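Local coordinates for probable ubiquitin-conjugating enzyme E2 7 (Caenorhabditis elegans, PDB 1PZV), which probably catalyses the covalent attachment of ubiquitin to other proteins, accepting it from the E1 enzyme as a thioester on a cysteine, at residues Y34-L39 with A55-P60. Residues are numbered along the deposited sequence; the frame is centred on the assembly and turned at random.
Sequences YKWEVL and AILDFP
Over one face of the Trp36 indole, near its rim, sits CE1 of Phe59, 3.4 Å from Trp36 CD1. The Trp36 five-membered ring and the Phe59 ring meet obliquely, their planes inclined at 49°. Phe59 CG lies anti to its own carbonyl carbon, and this sets the ring, with Tyr34 O at its edge, against the Trp36 indole. The Tyr34 ring meets backbone oxygens at its rim: Phe59 O and Pro60 O lie near its plane, the latter 3.2 Å from Tyr34 CE1, while Tyr34 OH is hydrogen-bonded to Ser4 OG and Arg61 makes a cation-pi contact. Trp36 NE1 is satisfied by Ile33 O.

The strands run antiparallel; the N-to-C directions of segments 35-39 and 55-58 make 152°. Trp36 and Leu57 form a hydrogen-bonded pair, Trp36 N reaching Leu57 O at 3.0 Å and Leu57 N reaching Trp36 O at 2.9 Å; Val38 and Ala55 form the next such pair. Beyond the bridges, Phe59 N donates almost straight to Tyr34 O (176°). On the face shared with Trp36, Val38 CG1 packs 4.0 Å from Leu57 CD1.

On the other face Lys35 and Asp58 lie side by side. Bends at chi3 and chi4 fold the lysine back, bringing Lys35 NZ within 3.2 Å of Asp58 OD1, a salt bridge whose hydrogen bond is weak. A water links Tyr34 O to this carboxylate, weakly at the latter. Trp36, Val38, Ala55 and Leu57 thus make one face of this UBC meander hairpin apolar, and Trp36, with Phe59 beyond the strand, packs on helix 5-17; the other mixes the charges of Lys35, Glu37 and Asp58 with Ile56.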
loop_
_atom_site.group_PDB
_atom_site.type_symbol
_atom_site.label_atom_id
_atom_site.label_comp_id
_atom_site.label_asym_id
_atom_site.label_seq_id
_atom_site.Cartn_x
_atom_site.Cartn_y
_atom_site.Cartn_z
ATOM N N TYR A 34 -8.193 12.325 -8.305
ATOM C CA TYR A 34 -8.247 10.881 -8.521
ATOM C C TYR A 34 -6.901 10.146 -8.557
ATOM O O TYR A 34 -6.871 8.923 -8.733
ATOM C CB TYR A 34 -9.044 10.582 -9.794
ATOM C CG TYR A 34 -10.524 10.898 -9.661
ATOM C CD1 TYR A 34 -11.421 9.958 -9.128
ATOM C CD2 TYR A 34 -11.025 12.156 -10.010
ATOM C CE1 TYR A 34 -12.784 10.267 -8.943
ATOM C CE2 TYR A 34 -12.381 12.475 -9.827
ATOM C CZ TYR A 34 -13.252 11.530 -9.292
ATOM O OH TYR A 34 -14.580 11.857 -9.089
ATOM N N LYS A 35 -5.797 10.881 -8.399
ATOM C CA LYS A 35 -4.450 10.287 -8.382
ATOM C C LYS A 35 -3.690 10.772 -7.155
ATOM O O LYS A 35 -3.271 11.932 -7.097
ATOM C CB LYS A 35 -3.649 10.680 -9.619
ATOM C CG LYS A 35 -4.143 10.087 -10.921
ATOM C CD LYS A 35 -3.206 10.450 -12.087
ATOM C CE LYS A 35 -1.847 9.760 -11.956
ATOM N NZ LYS A 35 -1.981 8.278 -11.979
ATOM N N TRP A 36 -3.501 9.886 -6.183
ATOM C CA TRP A 36 -2.800 10.244 -4.952
ATOM C C TRP A 36 -1.382 9.706 -4.878
ATOM O O TRP A 36 -1.106 8.586 -5.314
ATOM C CB TRP A 36 -3.549 9.703 -3.736
ATOM C CG TRP A 36 -4.903 10.280 -3.518
ATOM C CD1 TRP A 36 -5.732 10.808 -4.461
ATOM C CD2 TRP A 36 -5.616 10.336 -2.277
ATOM N NE1 TRP A 36 -6.914 11.200 -3.886
ATOM C CE2 TRP A 36 -6.866 10.931 -2.543
ATOM C CE3 TRP A 36 -5.306 9.970 -0.961
ATOM C CZ2 TRP A 36 -7.825 11.135 -1.547
ATOM C CZ3 TRP A 36 -6.254 10.177 0.029
ATOM C CH2 TRP A 36 -7.492 10.766 -0.266
ATOM N N GLU A 37 -0.487 10.512 -4.317
ATOM C CA GLU A 37 0.892 10.087 -4.112
ATOM C C GLU A 37 1.004 9.900 -2.604
ATOM O O GLU A 37 0.866 10.863 -1.853
ATOM C CB GLU A 37 1.888 11.156 -4.586
ATOM C CG GLU A 37 1.589 12.581 -4.111
ATOM C CD GLU A 37 2.706 13.586 -4.448
ATOM O OE1 GLU A 37 3.348 13.448 -5.526
ATOM O OE2 GLU A 37 2.923 14.524 -3.634
ATOM N N VAL A 38 1.227 8.673 -2.150
ATOM C CA VAL A 38 1.330 8.448 -0.710
ATOM C C VAL A 38 2.669 7.898 -0.220
ATOM O O VAL A 38 3.181 6.917 -0.748
ATOM C CB VAL A 38 0.193 7.508 -0.203
ATOM C CG1 VAL A 38 -1.126 7.875 -0.886
ATOM C CG2 VAL A 38 0.553 6.044 -0.443
ATOM N N LEU A 39 3.232 8.547 0.792
ATOM C CA LEU A 39 4.489 8.108 1.379
ATOM C C LEU A 39 4.160 7.045 2.410
ATOM O O LEU A 39 3.398 7.289 3.345
ATOM C CB LEU A 39 5.204 9.264 2.088
ATOM C CG LEU A 39 6.500 8.877 2.817
ATOM C CD1 LEU A 39 7.551 8.471 1.775
ATOM C CD2 LEU A 39 7.010 10.032 3.677
ATOM N N ALA A 55 4.048 5.634 -3.124
ATOM C CA ALA A 55 3.022 4.846 -3.808
ATOM C C ALA A 55 1.932 5.721 -4.416
ATOM O O ALA A 55 1.727 6.872 -4.015
ATOM C CB ALA A 55 2.404 3.822 -2.842
ATOM N N ILE A 56 1.224 5.168 -5.387
ATOM C CA ILE A 56 0.171 5.914 -6.036
ATOM C C ILE A 56 -1.156 5.195 -6.022
ATOM O O ILE A 56 -1.242 4.010 -6.360
ATOM C CB ILE A 56 0.554 6.249 -7.469
ATOM C CG1 ILE A 56 1.686 7.277 -7.443
ATOM C CG2 ILE A 56 -0.666 6.751 -8.233
ATOM C CD1 ILE A 56 2.104 7.782 -8.793
ATOM N N LEU A 57 -2.184 5.933 -5.601
ATOM C CA LEU A 57 -3.547 5.419 -5.527
ATOM C C LEU A 57 -4.370 5.966 -6.680
ATOM O O LEU A 57 -4.441 7.177 -6.886
ATOM C CB LEU A 57 -4.208 5.824 -4.208
ATOM C CG LEU A 57 -3.819 5.088 -2.929
ATOM C CD1 LEU A 57 -4.406 5.811 -1.743
ATOM C CD2 LEU A 57 -4.320 3.658 -2.976
ATOM N N ASP A 58 -4.979 5.066 -7.437
ATOM C CA ASP A 58 -5.824 5.456 -8.557
ATOM C C ASP A 58 -7.266 5.209 -8.149
ATOM O O ASP A 58 -7.643 4.067 -7.873
ATOM C CB ASP A 58 -5.484 4.617 -9.786
ATOM C CG ASP A 58 -4.172 5.024 -10.421
ATOM O OD1 ASP A 58 -4.159 6.022 -11.169
ATOM O OD2 ASP A 58 -3.152 4.356 -10.162
ATOM N N PHE A 59 -8.066 6.271 -8.095
ATOM C CA PHE A 59 -9.468 6.121 -7.716
ATOM C C PHE A 59 -10.407 6.211 -8.912
ATOM O O PHE A 59 -10.351 7.170 -9.691
ATOM C CB PHE A 59 -9.897 7.200 -6.712
ATOM C CG PHE A 59 -9.163 7.161 -5.410
ATOM C CD1 PHE A 59 -7.907 7.755 -5.283
ATOM C CD2 PHE A 59 -9.723 6.526 -4.305
ATOM C CE1 PHE A 59 -7.226 7.724 -4.069
ATOM C CE2 PHE A 59 -9.050 6.490 -3.087
ATOM C CZ PHE A 59 -7.797 7.087 -2.969
ATOM N N PRO A 60 -11.297 5.217 -9.066
ATOM C CA PRO A 60 -12.248 5.225 -10.180
ATOM C C PRO A 60 -13.179 6.432 -10.044
ATOM O O PRO A 60 -13.174 7.121 -9.022
ATOM C CB PRO A 60 -12.989 3.907 -10.006
ATOM C CG PRO A 60 -12.982 3.721 -8.531
ATOM C CD PRO A 60 -11.553 4.072 -8.177
HETATM O O HOH W 1 -6.496 8.434 -11.781
#